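Local atomic coordinates of glcnac-alpha-1,4-gal-releasing endo-beta-galactosidase (Clostridium perfringens, PDB entry 1UPS), a protein that acts as an endo-beta-galactosidase that releases the disaccharide GlcNAc-alpha-1,4-Gal, probably by hydrolysing O-glycosyl bonds in glycans, and binds a calcium ion. Residues Tyr346-Glu350 with Trp365-Trp370; Phe302-Glu306 with Asn321-Trp327; Ser201-Ser207 with Tyr230-Lys236; Trp148-Gln154 with Gln165-Ile169. One frame throughout, in Å; residues are numbered along the deposited sequence.

Contact 1. Residues Tyr346-Glu350 with Trp365-Trp370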
# COMPACT_ATOMS: atom_id res chain seq x y z
N TYR A 346 -2.03 -1.16 28.08
CA TYR A 346 -1.94 -1.79 26.76
C TYR A 346 -2.49 -3.20 26.76
O TYR A 346 -2.23 -3.97 27.68
CB TYR A 346 -0.49 -1.90 26.32
CG TYR A 346 0.21 -0.60 26.04
CD1 TYR A 346 1.44 -0.30 26.64
CD2 TYR A 346 -0.33 0.33 25.15
CE1 TYR A 346 2.10 0.90 26.38
CE2 TYR A 346 0.32 1.53 24.88
CZ TYR A 346 1.53 1.81 25.49
OH TYR A 346 2.18 3.00 25.22
N LEU A 347 -3.21 -3.55 25.70
CA LEU A 347 -3.64 -4.93 25.51
C LEU A 347 -2.44 -5.80 25.15
O LEU A 347 -1.68 -5.46 24.25
CB LEU A 347 -4.69 -4.99 24.41
CG LEU A 347 -5.95 -4.18 24.72
CD1 LEU A 347 -7.05 -4.55 23.69
CD2 LEU A 347 -6.42 -4.43 26.15
N ASN A 348 -2.29 -6.92 25.85
CA ASN A 348 -1.13 -7.79 25.63
C ASN A 348 -1.42 -9.22 26.00
O ASN A 348 -2.46 -9.50 26.60
CB ASN A 348 0.08 -7.27 26.43
CG ASN A 348 -0.07 -7.50 27.91
OD1 ASN A 348 0.43 -8.49 28.44
ND2 ASN A 348 -0.76 -6.57 28.59
N ILE A 349 -0.51 -10.12 25.64
CA ILE A 349 -0.66 -11.56 25.94
C ILE A 349 0.59 -12.17 26.60
O ILE A 349 0.87 -13.37 26.43
CB ILE A 349 -1.11 -12.38 24.69
CG1 ILE A 349 -0.01 -12.44 23.61
CG2 ILE A 349 -2.44 -11.84 24.13
CD1 ILE A 349 -0.30 -13.45 22.48
N GLU A 350 1.30 -11.36 27.38
CA GLU A 350 2.59 -11.79 27.97
C GLU A 350 2.53 -13.12 28.73
O GLU A 350 3.44 -13.96 28.60
CB GLU A 350 3.17 -10.69 28.87
CG GLU A 350 4.62 -10.94 29.30
CD GLU A 350 5.64 -10.71 28.20
OE1 GLU A 350 6.85 -11.00 28.43
OE2 GLU A 350 5.27 -10.25 27.09
N TRP A 365 7.49 -4.70 24.33
CA TRP A 365 7.05 -6.09 24.40
C TRP A 365 6.27 -6.46 23.15
O TRP A 365 5.24 -5.83 22.83
CB TRP A 365 6.16 -6.32 25.62
CG TRP A 365 6.89 -6.44 26.94
CD1 TRP A 365 8.22 -6.18 27.20
CD2 TRP A 365 6.32 -6.83 28.19
NE1 TRP A 365 8.50 -6.40 28.53
CE2 TRP A 365 7.35 -6.80 29.16
CE3 TRP A 365 5.03 -7.22 28.60
CZ2 TRP A 365 7.13 -7.13 30.50
CZ3 TRP A 365 4.81 -7.54 29.93
CH2 TRP A 365 5.86 -7.49 30.86
N TRP A 366 6.75 -7.48 22.44
CA TRP A 366 6.07 -7.94 21.23
C TRP A 366 4.67 -8.49 21.55
O TRP A 366 3.79 -8.50 20.68
CB TRP A 366 6.89 -8.99 20.48
CG TRP A 366 8.10 -8.44 19.76
CD1 TRP A 366 8.71 -7.23 19.96
CD2 TRP A 366 8.82 -9.08 18.72
NE1 TRP A 366 9.78 -7.09 19.11
CE2 TRP A 366 9.87 -8.21 18.33
CE3 TRP A 366 8.70 -10.32 18.07
CZ2 TRP A 366 10.79 -8.55 17.33
CZ3 TRP A 366 9.61 -10.65 17.07
CH2 TRP A 366 10.64 -9.76 16.70
N SER A 367 4.48 -8.96 22.79
CA SER A 367 3.17 -9.47 23.21
C SER A 367 2.11 -8.37 23.25
O SER A 367 0.91 -8.65 23.28
CB SER A 367 3.24 -10.15 24.58
OG SER A 367 3.26 -9.21 25.64
N ALA A 368 2.57 -7.11 23.24
CA ALA A 368 1.65 -5.96 23.27
C ALA A 368 1.54 -5.26 21.91
O ALA A 368 0.92 -4.19 21.79
CB ALA A 368 2.09 -4.96 24.35
N GLN A 369 2.11 -5.88 20.88
CA GLN A 369 2.09 -5.29 19.54
C GLN A 369 1.26 -6.14 18.58
O GLN A 369 1.30 -7.37 18.63
CB GLN A 369 3.51 -5.14 19.02
CG GLN A 369 4.33 -4.16 19.85
CD GLN A 369 5.73 -4.04 19.32
OE1 GLN A 369 5.99 -4.46 18.19
NE2 GLN A 369 6.64 -3.48 20.12
N TRP A 370 0.52 -5.46 17.71
CA TRP A 370 -0.48 -6.13 16.88
C TRP A 370 -0.41 -5.70 15.41
O TRP A 370 -0.22 -4.53 15.11
CB TRP A 370 -1.88 -5.82 17.44
CG TRP A 370 -2.03 -6.20 18.88
CD1 TRP A 370 -1.80 -5.40 19.97
CD2 TRP A 370 -2.46 -7.46 19.40
NE1 TRP A 370 -2.04 -6.09 21.13
CE2 TRP A 370 -2.46 -7.36 20.81
CE3 TRP A 370 -2.85 -8.69 18.82
CZ2 TRP A 370 -2.82 -8.43 21.65
CZ3 TRP A 370 -3.22 -9.75 19.64
CH2 TRP A 370 -3.20 -9.61 21.05
O HOH W 1 -1.28 -3.17 22.90
O HOH W 2 6.60 -9.72 24.68
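Strand 346-348 and the turn after it lie against the 3-10 segment 366-368, with the CA atoms of Asn348 and Ala368 4.1 Å apart, in a C-terminal region consistent with a ricin-type beta-trefoil. Ile349 N donates to Ser367 O across 3.1 Å, and Asn383 ND2 supplies this oxygen with a second hydrogen bond. Trp370 presents the N-H edge of its indole to the same strand: NE1 donates to Leu347 O at 3.2 Å and 166°, with the oxygen close to the ring plane. Water 1 donates to Leu347 O and Ala368 O, so the Leu347 carbonyl is gripped by both a water and an indole. Further round the same ring, Ile349 CG2 meets Trp370 CH2 obliquely at 3.9 Å.

Beyond the strand, the bend of Glu350 at chi2 (74°) folds its carboxylate over one face of Trp365. The two planes are 23° apart, and Glu350 CD comes 3.6 Å from Trp365 CE3, displaced toward the rim of the ring. Ser367 OG donates to the anti lone pair of Glu350 OE2 at 2.7 Å, while water 2 joins that oxygen to Ser367 N. The Asn348 amide is fixed from both ends within its own segment: ND2 donates to Tyr346 O, and OD1 accepts from Glu350 N at 3.2 Å, forming an Asx turn.

Contact 2. Residues Phe302-Glu306 with Asn321-Trp327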
# COMPACT_ATOMS: atom_id res chain seq x y z
N PHE A 302 -19.21 -3.90 22.54
CA PHE A 302 -18.04 -3.02 22.60
C PHE A 302 -17.05 -3.44 23.68
O PHE A 302 -17.44 -3.91 24.74
CB PHE A 302 -18.53 -1.58 22.88
CG PHE A 302 -19.23 -0.94 21.71
CD1 PHE A 302 -20.61 -1.12 21.50
CD2 PHE A 302 -18.51 -0.16 20.80
CE1 PHE A 302 -21.26 -0.51 20.41
CE2 PHE A 302 -19.14 0.45 19.70
CZ PHE A 302 -20.52 0.27 19.50
N LEU A 303 -15.75 -3.24 23.42
CA LEU A 303 -14.71 -3.53 24.39
C LEU A 303 -14.58 -2.45 25.46
O LEU A 303 -14.57 -1.26 25.15
CB LEU A 303 -13.34 -3.64 23.70
CG LEU A 303 -13.24 -4.70 22.62
CD1 LEU A 303 -11.78 -4.80 22.14
CD2 LEU A 303 -13.77 -6.03 23.15
N TYR A 304 -14.47 -2.89 26.71
CA TYR A 304 -14.20 -1.99 27.82
C TYR A 304 -13.46 -2.70 28.95
O TYR A 304 -13.43 -3.93 29.00
CB TYR A 304 -15.50 -1.34 28.33
CG TYR A 304 -16.45 -2.28 29.04
CD1 TYR A 304 -16.48 -2.36 30.44
CD2 TYR A 304 -17.35 -3.08 28.32
CE1 TYR A 304 -17.37 -3.21 31.10
CE2 TYR A 304 -18.26 -3.93 28.99
CZ TYR A 304 -18.25 -3.99 30.37
OH TYR A 304 -19.12 -4.83 31.04
N ILE A 305 -12.84 -1.92 29.83
CA ILE A 305 -12.17 -2.46 31.01
C ILE A 305 -12.95 -2.07 32.25
O ILE A 305 -13.18 -0.88 32.49
CB ILE A 305 -10.72 -1.97 31.11
CG1 ILE A 305 -9.88 -2.57 29.98
CG2 ILE A 305 -10.09 -2.36 32.46
CD1 ILE A 305 -8.44 -2.08 29.96
N GLU A 306 -13.37 -3.09 33.00
CA GLU A 306 -14.10 -2.95 34.25
C GLU A 306 -13.10 -2.88 35.41
O GLU A 306 -12.06 -3.53 35.38
CB GLU A 306 -15.00 -4.18 34.41
CG GLU A 306 -16.10 -4.08 35.45
CD GLU A 306 -16.94 -5.34 35.55
OE1 GLU A 306 -18.14 -5.23 35.91
OE2 GLU A 306 -16.42 -6.45 35.29
N ASN A 321 -20.23 2.51 31.55
CA ASN A 321 -18.97 2.00 30.99
C ASN A 321 -18.35 2.87 29.88
O ASN A 321 -17.26 2.59 29.39
CB ASN A 321 -19.13 0.54 30.53
CG ASN A 321 -19.95 0.39 29.24
OD1 ASN A 321 -20.25 1.37 28.53
ND2 ASN A 321 -20.31 -0.85 28.92
N GLU A 322 -19.03 3.95 29.51
CA GLU A 322 -18.65 4.72 28.32
C GLU A 322 -17.20 5.21 28.37
O GLU A 322 -16.46 5.10 27.37
CB GLU A 322 -19.61 5.90 28.14
CG GLU A 322 -19.46 6.59 26.80
CD GLU A 322 -20.21 7.92 26.72
OE1 GLU A 322 -21.06 8.21 27.59
OE2 GLU A 322 -19.93 8.67 25.77
N LYS A 323 -16.79 5.74 29.51
CA LYS A 323 -15.43 6.26 29.68
C LYS A 323 -14.39 5.13 29.51
O LYS A 323 -13.33 5.34 28.90
CB LYS A 323 -15.27 6.92 31.04
N ASN A 324 -14.72 3.96 30.04
CA ASN A 324 -13.85 2.79 30.01
C ASN A 324 -13.84 2.05 28.67
O ASN A 324 -13.10 1.09 28.51
CB ASN A 324 -14.30 1.79 31.08
CG ASN A 324 -14.40 2.40 32.44
OD1 ASN A 324 -13.40 2.80 33.03
ND2 ASN A 324 -15.63 2.48 32.96
N ALA A 325 -14.69 2.48 27.74
CA ALA A 325 -14.85 1.86 26.42
C ALA A 325 -14.10 2.62 25.33
O ALA A 325 -14.25 2.31 24.15
CB ALA A 325 -16.35 1.77 26.05
N LYS A 326 -13.30 3.61 25.72
CA LYS A 326 -12.58 4.44 24.76
C LYS A 326 -11.11 4.05 24.71
O LYS A 326 -10.48 3.85 25.76
CB LYS A 326 -12.74 5.93 25.10
CG LYS A 326 -14.18 6.44 24.94
CD LYS A 326 -14.25 7.94 25.17
CE LYS A 326 -15.70 8.45 25.15
NZ LYS A 326 -15.71 9.89 25.56
N TRP A 327 -10.60 3.93 23.48
CA TRP A 327 -9.25 3.39 23.20
C TRP A 327 -8.41 4.31 22.32
O TRP A 327 -8.96 5.06 21.52
CB TRP A 327 -9.36 2.01 22.52
CG TRP A 327 -10.18 1.04 23.32
CD1 TRP A 327 -11.54 0.96 23.35
CD2 TRP A 327 -9.70 0.06 24.25
NE1 TRP A 327 -11.94 -0.03 24.22
CE2 TRP A 327 -10.83 -0.59 24.79
CE3 TRP A 327 -8.42 -0.34 24.67
CZ2 TRP A 327 -10.72 -1.63 25.73
CZ3 TRP A 327 -8.31 -1.38 25.61
CH2 TRP A 327 -9.46 -2.01 26.12
O HOH W 3 -15.32 0.13 22.79
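The beta-trefoil-like C-terminal region here packs Leu303, Tyr304 and Ile305 against a short helical turn at 322-324 and the Trp327 that begins strand 327-332. Tyr304 and Ala325 approach most closely along the backbone, their CA atoms 4.1 Å apart. Ile305 N donates to Asn324 O at 3.3 Å; that carbonyl also accepts from Asn340 ND2 of strand 335-340. Leu303 O receives Trp327 NE1 at 3.0 Å and 162°. This oxygen lies almost exactly in the indole plane, whereas the nitrogen stands high above the plane of the carbonyl. Water 3 donates to Leu303 O and to Ala325 O, adding a water bridge between strand and turn.

Aliphatic atoms line the benzo part of the indole: Leu303 CB touches Trp327 CZ2 at 3.9 Å, and Ile305, crossing the indole at about a right angle, brings CG1 and CD1 to CH2.

On the other flank, Asn321 covers one face of the Tyr304 ring. Its CB makes a CH-pi contact 4.2 Å from the ring centroid, and the amide plane is turned 48° from the ring. Hydrogen bonds from Thr318 N to OD1 and from ND2 to Asp316 O fix the rotation of this amide. They hold Asn321 ND2 over the rim of the phenol, 3.7 Å from Tyr304 CE2.

Contact 3. Residues Ser201-Ser207 with Tyr230-Lys236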
# COMPACT_ATOMS: atom_id res chain seq x y z
N SER A 201 3.77 -7.98 0.38
CA SER A 201 2.73 -9.00 0.44
C SER A 201 2.11 -9.21 -0.93
O SER A 201 2.16 -8.32 -1.76
CB SER A 201 1.64 -8.64 1.46
OG SER A 201 1.00 -7.42 1.14
N GLU A 202 1.51 -10.37 -1.15
CA GLU A 202 0.74 -10.56 -2.37
C GLU A 202 -0.47 -11.41 -2.02
O GLU A 202 -0.65 -12.55 -2.47
CB GLU A 202 1.58 -11.11 -3.53
CG GLU A 202 2.37 -12.36 -3.22
CD GLU A 202 3.48 -12.68 -4.24
OE1 GLU A 202 3.69 -11.97 -5.28
OE2 GLU A 202 4.18 -13.66 -3.96
N ASP A 203 -1.31 -10.80 -1.20
CA ASP A 203 -2.54 -11.45 -0.77
C ASP A 203 -3.47 -11.63 -1.96
O ASP A 203 -3.40 -10.90 -2.94
CB ASP A 203 -3.23 -10.59 0.29
CG ASP A 203 -2.41 -10.44 1.55
OD1 ASP A 203 -2.66 -9.46 2.29
OD2 ASP A 203 -1.51 -11.22 1.90
N LYS A 204 -4.35 -12.62 -1.86
CA LYS A 204 -5.41 -12.82 -2.84
C LYS A 204 -6.45 -11.70 -2.77
O LYS A 204 -6.86 -11.29 -1.65
CB LYS A 204 -6.10 -14.16 -2.59
CG LYS A 204 -5.18 -15.36 -2.86
CD LYS A 204 -5.88 -16.70 -2.70
CE LYS A 204 -4.88 -17.83 -2.96
NZ LYS A 204 -4.13 -18.20 -1.71
N VAL A 205 -6.88 -11.23 -3.93
CA VAL A 205 -7.95 -10.24 -4.00
C VAL A 205 -9.28 -10.89 -3.52
O VAL A 205 -9.48 -12.11 -3.68
CB VAL A 205 -8.10 -9.59 -5.41
CG1 VAL A 205 -6.82 -8.84 -5.82
CG2 VAL A 205 -8.48 -10.63 -6.48
N PRO A 206 -10.14 -10.09 -2.90
CA PRO A 206 -11.38 -10.65 -2.32
C PRO A 206 -12.45 -11.01 -3.35
O PRO A 206 -13.38 -11.77 -3.01
CB PRO A 206 -11.87 -9.53 -1.39
CG PRO A 206 -11.34 -8.28 -1.99
CD PRO A 206 -9.97 -8.66 -2.62
N SER A 207 -12.34 -10.47 -4.57
CA SER A 207 -13.32 -10.71 -5.63
C SER A 207 -12.72 -10.39 -6.98
O SER A 207 -11.75 -9.63 -7.07
CB SER A 207 -14.58 -9.86 -5.42
OG SER A 207 -14.23 -8.49 -5.33
N TYR A 230 -8.93 -1.83 -2.85
CA TYR A 230 -9.25 -2.62 -4.04
C TYR A 230 -10.73 -2.49 -4.29
O TYR A 230 -11.54 -2.86 -3.42
CB TYR A 230 -8.93 -4.09 -3.80
CG TYR A 230 -9.27 -5.02 -4.97
CD1 TYR A 230 -8.42 -5.10 -6.09
CD2 TYR A 230 -10.40 -5.87 -4.92
CE1 TYR A 230 -8.68 -5.98 -7.14
CE2 TYR A 230 -10.68 -6.75 -5.98
CZ TYR A 230 -9.81 -6.81 -7.08
OH TYR A 230 -10.06 -7.67 -8.13
N ASP A 231 -11.10 -1.98 -5.47
CA ASP A 231 -12.51 -1.71 -5.78
C ASP A 231 -13.20 -0.99 -4.63
O ASP A 231 -14.31 -1.35 -4.21
CB ASP A 231 -13.22 -3.02 -6.15
CG ASP A 231 -12.74 -3.57 -7.47
OD1 ASP A 231 -13.08 -4.73 -7.80
OD2 ASP A 231 -12.01 -2.89 -8.23
N ASN A 232 -12.51 0.03 -4.13
CA ASN A 232 -13.02 0.95 -3.09
C ASN A 232 -13.14 0.39 -1.68
O ASN A 232 -13.79 1.03 -0.83
CB ASN A 232 -14.38 1.57 -3.51
CG ASN A 232 -14.29 2.35 -4.81
OD1 ASN A 232 -13.24 2.92 -5.13
ND2 ASN A 232 -15.41 2.40 -5.56
N GLU A 233 -12.57 -0.79 -1.43
CA GLU A 233 -12.60 -1.41 -0.10
C GLU A 233 -11.18 -1.60 0.45
O GLU A 233 -10.28 -2.07 -0.26
CB GLU A 233 -13.33 -2.77 -0.12
CG GLU A 233 -13.38 -3.45 1.26
CD GLU A 233 -14.16 -4.76 1.27
OE1 GLU A 233 -13.54 -5.83 0.98
OE2 GLU A 233 -15.38 -4.73 1.59
N LEU A 234 -10.99 -1.27 1.73
CA LEU A 234 -9.64 -1.33 2.32
C LEU A 234 -9.06 -2.75 2.26
O LEU A 234 -9.74 -3.73 2.63
CB LEU A 234 -9.68 -0.82 3.76
CG LEU A 234 -8.32 -0.71 4.45
CD1 LEU A 234 -7.39 0.29 3.75
CD2 LEU A 234 -8.52 -0.34 5.92
N PHE A 235 -7.80 -2.85 1.81
CA PHE A 235 -7.17 -4.14 1.50
C PHE A 235 -5.86 -4.31 2.29
O PHE A 235 -5.53 -5.44 2.71
CB PHE A 235 -6.92 -4.23 -0.02
CG PHE A 235 -6.22 -5.50 -0.49
CD1 PHE A 235 -6.93 -6.69 -0.64
CD2 PHE A 235 -4.87 -5.48 -0.82
CE1 PHE A 235 -6.29 -7.86 -1.11
CE2 PHE A 235 -4.21 -6.64 -1.27
CZ PHE A 235 -4.93 -7.82 -1.42
N LYS A 236 -5.14 -3.21 2.53
CA LYS A 236 -3.84 -3.23 3.24
C LYS A 236 -3.55 -1.87 3.87
O LYS A 236 -3.91 -0.83 3.32
CB LYS A 236 -2.71 -3.57 2.26
CG LYS A 236 -1.35 -3.75 2.94
CD LYS A 236 -0.29 -4.19 1.98
CE LYS A 236 1.09 -4.38 2.63
NZ LYS A 236 2.10 -4.98 1.65
O HOH W 4 -14.93 -6.34 -6.87
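Tyr230 and Phe235 supply most of the apolar contact with segment 201-207, packing against Asp203, Val205 and Pro206. Val205 crosses the phenol ring at about a right angle and sets CB over one face in a CH-pi contact, 4.0 Å from the centroid; Asp231 CG lies over the opposite face. Pro206 CD reaches Tyr230 CD2 at 3.6 Å from an oblique direction. Phe235 turns its edge to the backbone, with Lys204 O 3.5 Å from CE1, while Asp203 CB meets CZ.

Among the polar contacts, Tyr230 OH donates to Ser207 O at 2.8 Å, in the carbonyl plane. The tyrosine reaches it because CG stands opposite the backbone N (chi1 178°). Water 4 bridges Ser207 OG and Asp231 OD1. Lys236 is modelled in two conformers, so the bond from its NZ to Ser201 OG, made in one of them, is doubtful.

Tyr230 to Glu233 form a type I' turn of a beta-hairpin, and Phe235 with Lys236 make a classic beta bulge opposite Phe228. Strand 199-204 is an edge strand of its six-stranded sheet, and the short segments 201-204 and 233-236 run 136° apart in direction; the ring of Trp182, on the adjacent strand 181-187, meets that of Phe235 with planes about 15° apart and also touches Tyr230.

Contact 4. Residues Trp148-Gln154 with Gln165-Ile169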
# COMPACT_ATOMS: atom_id res chain seq x y z
N TRP A 148 2.89 -0.20 -10.69
CA TRP A 148 2.55 1.19 -10.48
C TRP A 148 3.26 1.53 -9.19
O TRP A 148 2.99 0.92 -8.14
CB TRP A 148 1.05 1.35 -10.29
CG TRP A 148 0.60 2.73 -9.86
CD1 TRP A 148 1.22 3.94 -10.10
CD2 TRP A 148 -0.60 3.03 -9.14
NE1 TRP A 148 0.48 4.96 -9.53
CE2 TRP A 148 -0.65 4.43 -8.96
CE3 TRP A 148 -1.63 2.25 -8.62
CZ2 TRP A 148 -1.69 5.07 -8.25
CZ3 TRP A 148 -2.67 2.88 -7.92
CH2 TRP A 148 -2.68 4.27 -7.74
N TRP A 149 4.23 2.44 -9.27
CA TRP A 149 5.04 2.72 -8.09
C TRP A 149 5.48 4.18 -8.02
O TRP A 149 5.41 4.91 -9.01
CB TRP A 149 6.27 1.78 -8.01
CG TRP A 149 7.11 1.59 -9.27
CD1 TRP A 149 6.69 1.13 -10.50
CD2 TRP A 149 8.54 1.74 -9.37
NE1 TRP A 149 7.77 1.02 -11.35
CE2 TRP A 149 8.91 1.38 -10.68
CE3 TRP A 149 9.54 2.17 -8.46
CZ2 TRP A 149 10.25 1.44 -11.14
CZ3 TRP A 149 10.88 2.22 -8.92
CH2 TRP A 149 11.21 1.86 -10.25
N MET A 150 5.94 4.59 -6.84
CA MET A 150 6.33 5.97 -6.61
C MET A 150 7.68 5.96 -5.92
O MET A 150 7.98 5.05 -5.16
CB MET A 150 5.28 6.69 -5.75
CG MET A 150 3.89 6.71 -6.45
SD MET A 150 2.62 7.55 -5.46
CE MET A 150 3.26 9.23 -5.59
N VAL A 151 8.49 6.97 -6.23
CA VAL A 151 9.82 7.11 -5.66
C VAL A 151 10.03 8.54 -5.20
O VAL A 151 9.51 9.48 -5.81
CB VAL A 151 10.94 6.70 -6.67
CG1 VAL A 151 10.87 5.20 -6.97
CG2 VAL A 151 10.86 7.52 -7.99
N GLY A 152 10.78 8.71 -4.11
CA GLY A 152 11.13 10.04 -3.64
C GLY A 152 11.90 10.80 -4.71
O GLY A 152 12.68 10.22 -5.49
N MET A 153 11.68 12.11 -4.75
CA MET A 153 12.33 12.94 -5.76
C MET A 153 13.69 13.43 -5.33
O MET A 153 14.34 14.18 -6.07
CB MET A 153 11.42 14.12 -6.14
CG MET A 153 10.19 13.69 -6.97
SD MET A 153 10.55 12.87 -8.55
CE MET A 153 11.53 13.88 -9.33
N GLN A 154 14.14 13.04 -4.13
CA GLN A 154 15.52 13.31 -3.69
C GLN A 154 15.81 14.82 -3.76
O GLN A 154 16.89 15.26 -4.14
CB GLN A 154 16.53 12.47 -4.52
CG GLN A 154 16.34 10.96 -4.26
CD GLN A 154 17.04 10.04 -5.27
OE1 GLN A 154 16.47 9.02 -5.64
NE2 GLN A 154 18.25 10.38 -5.69
N GLN A 165 15.75 11.18 0.86
CA GLN A 165 14.38 11.29 0.34
C GLN A 165 14.20 10.34 -0.84
O GLN A 165 13.92 10.76 -1.98
CB GLN A 165 14.03 12.75 -0.02
CG GLN A 165 14.17 13.65 1.21
CD GLN A 165 13.66 15.08 1.05
OE1 GLN A 165 13.41 15.54 -0.05
NE2 GLN A 165 13.50 15.78 2.18
N THR A 166 14.38 9.05 -0.54
CA THR A 166 14.53 8.00 -1.54
C THR A 166 13.49 6.90 -1.37
O THR A 166 13.69 5.79 -1.90
CB THR A 166 15.93 7.34 -1.37
OG1 THR A 166 16.06 6.96 0.02
CG2 THR A 166 17.08 8.33 -1.61
N GLY A 167 12.42 7.16 -0.62
CA GLY A 167 11.39 6.14 -0.40
C GLY A 167 10.81 5.55 -1.68
O GLY A 167 10.66 6.25 -2.69
N GLU A 168 10.51 4.25 -1.64
CA GLU A 168 9.83 3.56 -2.75
C GLU A 168 8.53 2.96 -2.23
O GLU A 168 8.53 2.29 -1.20
CB GLU A 168 10.70 2.42 -3.29
CG GLU A 168 10.01 1.63 -4.40
CD GLU A 168 10.86 0.53 -5.01
OE1 GLU A 168 10.31 -0.21 -5.86
OE2 GLU A 168 12.06 0.40 -4.66
N ILE A 169 7.42 3.23 -2.92
CA ILE A 169 6.15 2.55 -2.64
C ILE A 169 5.72 1.83 -3.90
O ILE A 169 5.45 2.47 -4.91
CB ILE A 169 5.02 3.53 -2.19
CG1 ILE A 169 5.45 4.36 -0.96
CG2 ILE A 169 3.70 2.75 -1.91
CD1 ILE A 169 4.51 5.57 -0.72
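Trp149 and Glu168 cross obliquely on one face of an antiparallel sheet in the family 16 beta-sandwich, their ring and carboxylate planes 40° apart. Glu168 is extended throughout and brings OE1 to 3.6 Å from Trp149 CE3. The indole reaches this carboxylate with CG between the backbone N and carbonyl carbon (chi1 47°). Both polar ends have other partners: Trp149 NE1 donates to Asn251 OD1, and Glu168 OE2 accepts from Trp189 NE1. The Gly-Glu-Ile run at 167-169 begins a sequence resembling the family 16 signature, consistent with a place near the active-site cleft.

Met150 and Ile169 point to the opposite face, where both touch Met219 of strand 215-221 in the facing sheet. They form a hydrogen-bonded pair: Met150 N donates to Ile169 O at 2.9 Å, and Ile169 N returns the bond to Met150 O. Val151 and Glu168 are the neighbouring non-hydrogen-bonded pair, and Gly152 N then donates to Gly167 O at 2.8 Å.

Beyond the regular pairing, Gln154 and Thr166 meet obliquely. The glutamine amide is held by Asp159 O, Trp105 O and His107 N, while its aliphatic part lies against the threonine methyl, Gln154 CG 3.8 Å from Thr166 CG2.

How the contacts relate
Along the chain the order is contact 4, contact 3, contact 2, contact 1, each closing before the next opens. Contacts 4 and 3 lie in the family 16 range and share the six-stranded sheet: contact 4 pairs two of its inner strands, contact 3 joins one of its edge strands to the facing sheet, and their centres are 22 Å apart. Contacts 2 and 1 belong to the trefoil-like C-terminal region and repeat one pattern of strand, helical turn and tryptophan. Their centres are 18 Å apart, and they touch where Leu347 CD2 meets Trp327 CZ3 at 3.6 Å. Contacts 2 and 4, centres 41 Å apart, lie on opposite sides of the chain's centre, reflecting a two-part protein.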